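Local coordinates for DUF724 domain-containing protein 6-like (PDB 5ZWX), which probably reads the histone mark H3K9me2 through its Agenet domains, helping to link this mark to DNA methylation in heterochromatin, at residues A[54-59]-A[65-70]; A[77-82]-A[148-153]; A[91-96]-A[139-144]. One frame throughout, in Å; residues are numbered along the deposited sequence.

Interaction 1 of 3, residues A[54-59]-A[65-70]; sequences EYTTLF and RKRLRE
Leu68 ties the two segments together through its backbone. Its carbonyl O receives Tyr55 N at 2.9 Å, and its own N gives a nearly straight bond (174°) to Leu58 O. The chain turns a corner at Thr56 and Thr57, with one bond before it and one after; separately, Glu54 with Arg69 and Phe59 with Arg67 form antiparallel non-hydrogen-bonded pairs.

Two side-chain polar contacts follow. Glu54 and Arg69 share one face of the sheet, and Arg69 NE donates to Glu54 OE2 at 3.1 Å, a salt bridge with the oxygen lying in the guanidinium plane. Glu54 reaches it with CG anti to the backbone N (chi1 177°) and the chain extended. Tyr55 OH donates to Glu70 OE1 at 2.8 Å, coming from above the carboxylate plane, and so helps fix the turn of that carboxylate.

The other contacts are largely carbon to carbon. Leu68 CD2 sits over one face of the Tyr55 ring, 4.3 Å from its centroid, as a CH-pi contact. Arg67 lies alongside Phe59, its CG 3.6 Å from Phe59 CE2. Set apart from these is a close polar approach: Thr56 O stands over one face of the Arg67 guanidinium, at an angle too poor for a hydrogen bond to Arg67 NE.

The bound peptide uses the same surface: Glu70 OE2 makes a salt bridge to one of its basic side chains, with Tyr55, Leu58 and Leu68 packed against a basic group, and the Phe59 backbone hydrogen-bonds to the peptide. These contacts are consistent with an Agenet peptide-reading site. Within the sheet, strand 51-55 runs between strand 67-72 and strand 32-40, from which Lys37 pairs with Glu54 OE1 and Tyr34 packs on Tyr55.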
loop_
_atom_site.group_PDB
_atom_site.type_symbol
_atom_site.label_atom_id
_atom_site.label_comp_id
_atom_site.label_asym_id
_atom_site.label_seq_id
_atom_site.Cartn_x
_atom_site.Cartn_y
_atom_site.Cartn_z
ATOM N N GLU A 54 7.791 8.681 -6.311
ATOM C CA GLU A 54 6.979 8.682 -7.530
ATOM C C GLU A 54 6.021 7.518 -7.498
ATOM O O GLU A 54 6.449 6.386 -7.293
ATOM C CB GLU A 54 7.866 8.581 -8.766
ATOM C CG GLU A 54 7.091 8.503 -10.067
ATOM C CD GLU A 54 8.006 8.454 -11.271
ATOM O OE1 GLU A 54 8.348 7.334 -11.704
ATOM O OE2 GLU A 54 8.391 9.535 -11.771
ATOM N N TYR A 55 4.729 7.778 -7.700
ATOM C CA TYR A 55 3.746 6.703 -7.705
ATOM C C TYR A 55 3.803 5.912 -8.998
ATOM O O TYR A 55 4.067 6.466 -10.058
ATOM C CB TYR A 55 2.324 7.251 -7.512
ATOM C CG TYR A 55 2.071 7.810 -6.136
ATOM C CD1 TYR A 55 2.670 8.999 -5.720
ATOM C CD2 TYR A 55 1.255 7.144 -5.246
ATOM C CE1 TYR A 55 2.440 9.498 -4.463
ATOM C CE2 TYR A 55 1.014 7.644 -3.982
ATOM C CZ TYR A 55 1.598 8.822 -3.600
ATOM O OH TYR A 55 1.346 9.306 -2.342
ATOM N N THR A 56 3.535 4.614 -8.896
ATOM C CA THR A 56 3.514 3.744 -10.060
ATOM C C THR A 56 2.171 3.838 -10.785
ATOM O O THR A 56 2.119 3.745 -12.012
ATOM C CB THR A 56 3.776 2.274 -9.667
ATOM O OG1 THR A 56 5.065 2.172 -9.052
ATOM C CG2 THR A 56 3.745 1.363 -10.893
ATOM N N THR A 57 1.083 4.022 -10.038
ATOM C CA THR A 57 -0.259 3.950 -10.665
ATOM C C THR A 57 -1.115 5.216 -10.514
ATOM O O THR A 57 -2.264 5.252 -10.967
ATOM C CB THR A 57 -1.075 2.789 -10.087
ATOM O OG1 THR A 57 -1.401 3.088 -8.723
ATOM C CG2 THR A 57 -0.299 1.470 -10.155
ATOM N N LEU A 58 -0.579 6.240 -9.856
ATOM C CA LEU A 58 -1.269 7.528 -9.757
ATOM C C LEU A 58 -0.511 8.552 -10.575
ATOM O O LEU A 58 0.723 8.570 -10.569
ATOM C CB LEU A 58 -1.381 8.008 -8.300
ATOM C CG LEU A 58 -2.202 7.189 -7.300
ATOM C CD1 LEU A 58 -2.232 7.910 -5.958
ATOM C CD2 LEU A 58 -3.604 6.946 -7.828
ATOM N N PHE A 59 -1.255 9.421 -11.243
ATOM C CA PHE A 59 -0.716 10.404 -12.177
ATOM C C PHE A 59 -1.158 11.812 -11.776
ATOM O O PHE A 59 -2.168 11.982 -11.084
ATOM C CB PHE A 59 -1.174 10.067 -13.612
ATOM C CG PHE A 59 -0.636 8.759 -14.109
ATOM C CD1 PHE A 59 -1.172 7.554 -13.665
ATOM C CD2 PHE A 59 0.435 8.727 -14.981
ATOM C CE1 PHE A 59 -0.647 6.348 -14.091
ATOM C CE2 PHE A 59 0.960 7.519 -15.418
ATOM C CZ PHE A 59 0.425 6.336 -14.968
ATOM N N ARG A 65 0.087 11.657 -18.549
ATOM C CA ARG A 65 1.395 12.038 -19.070
ATOM C C ARG A 65 2.515 11.930 -18.022
ATOM O O ARG A 65 3.628 11.512 -18.348
ATOM C CB ARG A 65 1.341 13.460 -19.646
ATOM C CG ARG A 65 0.362 13.621 -20.816
ATOM C CD ARG A 65 -0.097 15.071 -20.989
ATOM N NE ARG A 65 -1.183 15.435 -20.078
ATOM C CZ ARG A 65 -1.413 16.673 -19.644
ATOM N NH1 ARG A 65 -0.627 17.667 -20.033
ATOM N NH2 ARG A 65 -2.417 16.917 -18.813
ATOM N N LYS A 66 2.220 12.285 -16.772
ATOM C CA LYS A 66 3.240 12.340 -15.718
ATOM C C LYS A 66 2.825 11.598 -14.447
ATOM O O LYS A 66 1.801 11.916 -13.842
ATOM C CB LYS A 66 3.561 13.800 -15.370
ATOM C CG LYS A 66 2.436 14.788 -15.692
ATOM C CD LYS A 66 2.746 16.197 -15.193
ATOM C CE LYS A 66 1.535 17.119 -15.334
ATOM N NZ LYS A 66 1.418 17.694 -16.703
ATOM N N ARG A 67 3.617 10.615 -14.031
ATOM C CA ARG A 67 3.329 9.934 -12.778
ATOM C C ARG A 67 3.420 10.923 -11.625
ATOM O O ARG A 67 4.252 11.829 -11.637
ATOM C CB ARG A 67 4.273 8.756 -12.567
ATOM C CG ARG A 67 4.010 7.630 -13.532
ATOM C CD ARG A 67 4.830 6.399 -13.223
ATOM N NE ARG A 67 4.426 5.289 -14.078
ATOM C CZ ARG A 67 5.007 4.095 -14.093
ATOM N NH1 ARG A 67 6.035 3.837 -13.291
ATOM N NH2 ARG A 67 4.555 3.156 -14.916
ATOM N N LEU A 68 2.535 10.772 -10.652
ATOM C CA LEU A 68 2.479 11.697 -9.532
ATOM C C LEU A 68 3.762 11.598 -8.701
ATOM O O LEU A 68 4.239 10.503 -8.419
ATOM C CB LEU A 68 1.260 11.399 -8.653
ATOM C CG LEU A 68 1.130 12.256 -7.394
ATOM C CD1 LEU A 68 0.975 13.721 -7.774
ATOM C CD2 LEU A 68 -0.018 11.786 -6.503
ATOM N N ARG A 69 4.317 12.739 -8.320
ATOM C CA ARG A 69 5.430 12.736 -7.365
ATOM C C ARG A 69 5.022 13.539 -6.143
ATOM O O ARG A 69 4.305 14.541 -6.259
ATOM C CB ARG A 69 6.690 13.320 -7.999
ATOM C CG ARG A 69 7.276 12.474 -9.115
ATOM C CD ARG A 69 8.559 13.109 -9.635
ATOM N NE ARG A 69 9.348 12.194 -10.455
ATOM C CZ ARG A 69 10.640 12.365 -10.717
ATOM N NH1 ARG A 69 11.287 13.414 -10.217
ATOM N NH2 ARG A 69 11.290 11.483 -11.465
ATOM N N GLU A 70 5.467 13.093 -4.974
ATOM C CA GLU A 70 5.140 13.757 -3.716
ATOM C C GLU A 70 6.326 13.734 -2.779
ATOM O O GLU A 70 7.075 12.765 -2.779
ATOM C CB GLU A 70 3.965 13.083 -3.026
ATOM C CG GLU A 70 2.631 13.556 -3.547
ATOM C CD GLU A 70 1.476 13.004 -2.771
ATOM O OE1 GLU A 70 1.696 12.077 -1.967
ATOM O OE2 GLU A 70 0.344 13.507 -2.967
#

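Interaction 2 of 3, residues A[77-82]-A[148-153]; sequences LRPPAP and GAWRPP
Arg78 NH1 donates to Arg143 O, a bond that holds the guanidinium while one of its faces receives the rim of the Trp150 indole. Glu21 adds a salt bridge to Arg78 NH2, and Trp33 a cation-pi contact. Trp150 CZ3 stands 3.6 Å above the centre of the Arg78 guanidinium plane. The two planes are 79° apart, so the indole presents its edge rather than its face to the charge. Arg78 gets there with CG between the backbone N and the carbonyl carbon (chi1 69°) and an extended chain beyond.

The same six-membered rim fits into the bend of the proline-rich segment. Pro79 O lies at the ring edge, 3.3 Å from Trp150 CZ2, and Pro80 O approaches that carbon obliquely. Pro79 CD adds an apolar touch at 3.9 Å from Trp150 CZ2.

Over one indole face lies Pro82. Its CG is 3.5 Å from the centroid of the five-membered ring of Trp150 and only 5° off the normal, a CH-pi contact, while Pro82 CD covers the bond shared by both rings. Trp145 packs edge-to-face with Trp150.

With a proline CH-pi contact over its face and its rim set in the proline-rich segment, this buried indole joins the residues that follow strand 77-78 to the C-terminal hairpin of strands 139-146 and 149-151.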
loop_
_atom_site.group_PDB
_atom_site.type_symbol
_atom_site.label_atom_id
_atom_site.label_comp_id
_atom_site.label_asym_id
_atom_site.label_seq_id
_atom_site.Cartn_x
_atom_site.Cartn_y
_atom_site.Cartn_z
ATOM N N LEU A 77 6.398 5.465 4.478
ATOM C CA LEU A 77 6.915 4.486 3.521
ATOM C C LEU A 77 7.217 3.150 4.178
ATOM O O LEU A 77 7.604 3.115 5.346
ATOM C CB LEU A 77 8.200 5.010 2.862
ATOM C CG LEU A 77 8.040 6.355 2.144
ATOM C CD1 LEU A 77 9.350 6.831 1.502
ATOM C CD2 LEU A 77 6.917 6.241 1.094
ATOM N N ARG A 78 7.037 2.070 3.423
ATOM C CA ARG A 78 7.528 0.761 3.855
ATOM C C ARG A 78 7.999 -0.010 2.639
ATOM O O ARG A 78 7.758 0.426 1.519
ATOM C CB ARG A 78 6.462 0.002 4.626
ATOM C CG ARG A 78 5.267 -0.455 3.711
ATOM C CD ARG A 78 4.146 -1.064 4.543
ATOM N NE ARG A 78 3.278 -1.899 3.674
ATOM C CZ ARG A 78 2.361 -2.753 4.136
ATOM N NH1 ARG A 78 2.160 -2.871 5.446
ATOM N NH2 ARG A 78 1.650 -3.489 3.289
ATOM N N PRO A 79 8.737 -1.128 2.831
ATOM C CA PRO A 79 9.180 -1.814 1.631
ATOM C C PRO A 79 7.979 -2.509 0.973
ATOM O O PRO A 79 6.963 -2.627 1.649
ATOM C CB PRO A 79 10.223 -2.846 2.158
ATOM C CG PRO A 79 10.502 -2.448 3.560
ATOM C CD PRO A 79 9.240 -1.785 4.051
ATOM N N PRO A 80 8.117 -2.957 -0.278
ATOM C CA PRO A 80 7.104 -3.831 -0.887
ATOM C C PRO A 80 6.765 -5.000 0.024
ATOM O O PRO A 80 7.642 -5.590 0.624
ATOM C CB PRO A 80 7.787 -4.338 -2.155
ATOM C CG PRO A 80 8.829 -3.333 -2.449
ATOM C CD PRO A 80 9.316 -2.862 -1.132
ATOM N N ALA A 81 5.485 -5.318 0.130
ATOM C CA ALA A 81 5.038 -6.436 0.928
ATOM C C ALA A 81 5.775 -7.710 0.485
ATOM O O ALA A 81 6.116 -7.865 -0.690
ATOM C CB ALA A 81 3.505 -6.604 0.786
ATOM N N PRO A 82 6.025 -8.619 1.426
ATOM C CA PRO A 82 6.764 -9.845 1.111
ATOM C C PRO A 82 6.092 -10.643 -0.005
ATOM O O PRO A 82 4.855 -10.649 -0.081
ATOM C CB PRO A 82 6.739 -10.606 2.438
ATOM C CG PRO A 82 6.587 -9.539 3.459
ATOM C CD PRO A 82 5.660 -8.549 2.850
ATOM N N GLY A 148 11.405 -2.554 11.694
ATOM C CA GLY A 148 12.300 -3.024 10.661
ATOM C C GLY A 148 12.065 -4.446 10.225
ATOM O O GLY A 148 12.958 -5.052 9.640
ATOM N N ALA A 149 10.869 -4.987 10.481
ATOM C CA ALA A 149 10.584 -6.369 10.072
ATOM C C ALA A 149 9.096 -6.554 9.871
ATOM O O ALA A 149 8.324 -5.755 10.365
ATOM C CB ALA A 149 11.110 -7.371 11.099
ATOM N N TRP A 150 8.693 -7.611 9.174
ATOM C CA TRP A 150 7.270 -7.810 8.866
ATOM C C TRP A 150 6.560 -8.603 9.969
ATOM O O TRP A 150 7.164 -9.471 10.626
ATOM C CB TRP A 150 7.116 -8.524 7.514
ATOM C CG TRP A 150 7.543 -7.691 6.347
ATOM C CD1 TRP A 150 8.732 -7.737 5.694
ATOM C CD2 TRP A 150 6.776 -6.656 5.712
ATOM N NE1 TRP A 150 8.759 -6.810 4.676
ATOM C CE2 TRP A 150 7.565 -6.130 4.666
ATOM C CE3 TRP A 150 5.497 -6.133 5.920
ATOM C CZ2 TRP A 150 7.121 -5.098 3.835
ATOM C CZ3 TRP A 150 5.047 -5.107 5.085
ATOM C CH2 TRP A 150 5.853 -4.607 4.059
ATOM N N ARG A 151 5.286 -8.289 10.173
ATOM C CA ARG A 151 4.403 -9.042 11.059
ATOM C C ARG A 151 3.164 -9.462 10.293
ATOM O O ARG A 151 2.407 -8.598 9.855
ATOM C CB ARG A 151 3.985 -8.217 12.268
ATOM C CG ARG A 151 5.135 -7.716 13.100
ATOM C CD ARG A 151 4.627 -7.007 14.333
ATOM N NE ARG A 151 5.723 -6.721 15.254
ATOM C CZ ARG A 151 5.594 -6.021 16.374
ATOM N NH1 ARG A 151 4.410 -5.524 16.712
ATOM N NH2 ARG A 151 6.651 -5.812 17.151
ATOM N N PRO A 152 2.949 -10.780 10.142
ATOM C CA PRO A 152 3.836 -11.870 10.585
ATOM C C PRO A 152 5.142 -11.920 9.780
ATOM O O PRO A 152 5.161 -11.444 8.647
ATOM C CB PRO A 152 2.998 -13.132 10.340
ATOM C CG PRO A 152 1.592 -12.665 10.214
ATOM C CD PRO A 152 1.660 -11.286 9.636
ATOM N N PRO A 153 6.221 -12.471 10.358
ATOM C CA PRO A 153 7.524 -12.389 9.679
ATOM C C PRO A 153 7.687 -13.266 8.433
ATOM O O PRO A 153 6.853 -14.125 8.114
ATOM C CB PRO A 153 8.515 -12.834 10.767
ATOM C CG PRO A 153 7.714 -13.651 11.707
ATOM C CD PRO A 153 6.344 -13.033 11.715
#

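Interaction 3 of 3, residues A[91-96]-A[139-144]; sequences REVAVG and LRFHRE
Val93 and Phe141 have the nearest CA atoms across the contact, 8.3 Å apart, so the loop 91-96 and the strand segment meet through side chains and not by strand pairing. Phe141 carries the contact: its CB is directed toward the loop, and CG anti to the carbonyl carbon (chi1 -72°) sends the far end of the ring between Arg91 and Val93. Val93 CG2 comes obliquely to within 3.6 Å of Phe141 CZ, the two side chains running antiparallel, one past the other. From Arg91 only CB takes part, 3.9 Å from Phe141 CE2, and the rest of that poorly ordered arginine leads away. Glu92 O lies near the plane of the ring at its edge, 4.1 Å from Phe141 CZ. Cut back to an alanine, Phe141 would lose the ring that Val93 CG2 and Arg91 CB touch, which is likely to open a gap between loop and strand.

Beyond the ring, His142 NE2 donates a nearly straight bond (173°) to Glu144 OE2 at 2.7 Å. The oxygen lies in the imidazole plane, but the histidine approaches from above the carboxylate plane. Asp100 OD1 is hydrogen-bonded to His142 ND1, so carboxylates hold both ring nitrogens, which fixes the rotation of the ring and would be expected to favour its protonated form.

Arg136 and Asp97 also pack on Phe141, and Val93 rests on Val112 of strand 106-116. Strand 139-146 pairs with strand 98-103 in an antiparallel sheet. The contact is thus the packing of a linker, emerging from helix 86-90, against strand 139-146 of what is probably the second Agenet domain of the cassette, an SH3-like beta fold.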
loop_
_atom_site.group_PDB
_atom_site.type_symbol
_atom_site.label_atom_id
_atom_site.label_comp_id
_atom_site.label_asym_id
_atom_site.label_seq_id
_atom_site.Cartn_x
_atom_site.Cartn_y
_atom_site.Cartn_z
ATOM N N ARG A 91 -2.845 -21.229 1.527
ATOM C CA ARG A 91 -3.799 -20.720 2.520
ATOM C C ARG A 91 -5.143 -20.346 1.907
ATOM O O ARG A 91 -5.203 -19.564 0.958
ATOM C CB ARG A 91 -3.232 -19.494 3.241
ATOM C CG ARG A 91 -2.940 -19.703 4.713
ATOM C CD ARG A 91 -4.205 -19.821 5.563
ATOM N NE ARG A 91 -3.846 -20.125 6.949
ATOM C CZ ARG A 91 -4.674 -20.057 7.988
ATOM N NH1 ARG A 91 -5.939 -19.717 7.813
ATOM N NH2 ARG A 91 -4.230 -20.357 9.206
ATOM N N GLU A 92 -6.220 -20.900 2.454
ATOM C CA GLU A 92 -7.550 -20.431 2.104
ATOM C C GLU A 92 -7.829 -19.129 2.836
ATOM O O GLU A 92 -7.514 -18.979 4.019
ATOM C CB GLU A 92 -8.623 -21.459 2.452
ATOM C CG GLU A 92 -9.624 -21.686 1.320
ATOM C CD GLU A 92 -10.845 -22.501 1.735
ATOM O OE1 GLU A 92 -10.978 -22.848 2.930
ATOM O OE2 GLU A 92 -11.671 -22.807 0.853
ATOM N N VAL A 93 -8.402 -18.170 2.139
ATOM C CA VAL A 93 -8.856 -16.980 2.828
ATOM C C VAL A 93 -10.091 -17.347 3.650
ATOM O O VAL A 93 -10.944 -18.102 3.188
ATOM C CB VAL A 93 -9.129 -15.842 1.835
ATOM C CG1 VAL A 93 -9.884 -14.709 2.506
ATOM C CG2 VAL A 93 -7.803 -15.331 1.268
ATOM N N ALA A 94 -10.163 -16.854 4.881
ATOM C CA ALA A 94 -11.270 -17.188 5.788
ATOM C C ALA A 94 -11.940 -15.933 6.363
ATOM O O ALA A 94 -11.302 -14.872 6.405
ATOM C CB ALA A 94 -10.774 -18.075 6.921
ATOM N N VAL A 95 -13.193 -16.048 6.838
ATOM C CA VAL A 95 -13.817 -14.890 7.512
ATOM C C VAL A 95 -12.955 -14.480 8.713
ATOM O O VAL A 95 -12.295 -15.320 9.325
ATOM C CB VAL A 95 -15.297 -15.155 7.968
ATOM C CG1 VAL A 95 -16.171 -15.501 6.773
ATOM C CG2 VAL A 95 -15.382 -16.253 8.998
ATOM N N GLY A 96 -12.897 -13.182 9.003
ATOM C CA GLY A 96 -12.022 -12.715 10.061
ATOM C C GLY A 96 -10.620 -12.368 9.601
ATOM O O GLY A 96 -9.877 -11.707 10.332
ATOM N N LEU A 139 -7.038 -10.046 -3.637
ATOM C CA LEU A 139 -6.718 -9.842 -2.220
ATOM C C LEU A 139 -5.302 -10.304 -1.902
ATOM O O LEU A 139 -4.777 -11.190 -2.573
ATOM C CB LEU A 139 -7.676 -10.606 -1.322
ATOM C CG LEU A 139 -9.178 -10.382 -1.547
ATOM C CD1 LEU A 139 -9.865 -11.301 -0.584
ATOM C CD2 LEU A 139 -9.521 -8.923 -1.251
ATOM N N ARG A 140 -4.704 -9.698 -0.878
ATOM C CA ARG A 140 -3.479 -10.250 -0.291
ATOM C C ARG A 140 -3.620 -10.289 1.242
ATOM O O ARG A 140 -4.322 -9.498 1.819
ATOM C CB ARG A 140 -2.261 -9.414 -0.713
ATOM C CG ARG A 140 -2.260 -7.995 -0.151
ATOM C CD ARG A 140 -1.035 -7.145 -0.667
ATOM N NE ARG A 140 -0.958 -5.820 -0.022
ATOM C CZ ARG A 140 0.028 -4.933 -0.218
ATOM N NH1 ARG A 140 1.019 -5.193 -1.078
ATOM N NH2 ARG A 140 0.019 -3.769 0.439
ATOM N N PHE A 141 -2.923 -11.187 1.918
ATOM C CA PHE A 141 -2.998 -11.191 3.370
ATOM C C PHE A 141 -2.281 -9.960 3.838
ATOM O O PHE A 141 -1.246 -9.608 3.277
ATOM C CB PHE A 141 -2.396 -12.482 3.958
ATOM C CG PHE A 141 -3.259 -13.669 3.718
ATOM C CD1 PHE A 141 -4.419 -13.838 4.450
ATOM C CD2 PHE A 141 -2.939 -14.603 2.743
ATOM C CE1 PHE A 141 -5.248 -14.936 4.225
ATOM C CE2 PHE A 141 -3.743 -15.702 2.524
ATOM C CZ PHE A 141 -4.907 -15.868 3.263
ATOM N N HIS A 142 -2.874 -9.272 4.809
ATOM C CA HIS A 142 -2.318 -8.024 5.313
ATOM C C HIS A 142 -1.079 -8.293 6.162
ATOM O O HIS A 142 -1.064 -9.252 6.924
ATOM C CB HIS A 142 -3.341 -7.275 6.161
ATOM C CG HIS A 142 -2.862 -5.939 6.616
ATOM N ND1 HIS A 142 -2.846 -4.831 5.791
ATOM C CD2 HIS A 142 -2.295 -5.539 7.782
ATOM C CE1 HIS A 142 -2.341 -3.802 6.441
ATOM N NE2 HIS A 142 -1.990 -4.207 7.657
ATOM N N ARG A 143 -0.070 -7.450 6.017
ATOM C CA ARG A 143 1.134 -7.522 6.856
ATOM C C ARG A 143 1.504 -6.134 7.330
ATOM O O ARG A 143 1.125 -5.142 6.687
ATOM C CB ARG A 143 2.310 -8.139 6.093
ATOM C CG ARG A 143 2.104 -9.579 5.656
ATOM C CD ARG A 143 3.362 -10.424 5.948
ATOM N NE ARG A 143 3.450 -11.554 5.026
ATOM C CZ ARG A 143 4.414 -12.464 5.026
ATOM N NH1 ARG A 143 5.405 -12.400 5.909
ATOM N NH2 ARG A 143 4.383 -13.443 4.133
ATOM N N GLU A 144 2.262 -6.041 8.437
ATOM C CA GLU A 144 2.650 -4.733 8.937
ATOM C C GLU A 144 4.154 -4.681 8.991
ATOM O O GLU A 144 4.793 -5.689 9.252
ATOM C CB GLU A 144 2.057 -4.441 10.319
ATOM C CG GLU A 144 0.553 -4.139 10.326
ATOM C CD GLU A 144 0.179 -2.743 9.806
ATOM O OE1 GLU A 144 1.039 -1.850 9.663
ATOM O OE2 GLU A 144 -1.009 -2.524 9.566
#

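How the interactions relate
From the N terminus, interaction 1 comes first, closing a short loop of the first Agenet domain, five residues lying between segments 54-59 and 65-70. Interaction 2 opens afterwards and closes a loop of 65 residues between segments 77-82 and 148-153. Interaction 3, nested inside that span, closes 42 residues between the linker segment 91-96 and segment 139-144. Interactions 2 and 3 touch, with centres about 15 Å apart: strand 149-151 pairs with strand 139-146 through the Arg151 N–Glu144 O bond. Interaction 1 lies on the opposite side of the chain's centre, about 23 Å from interaction 2, centre to centre. Together interactions 2 and 3 join the first domain, the linker and the C-terminal hairpin.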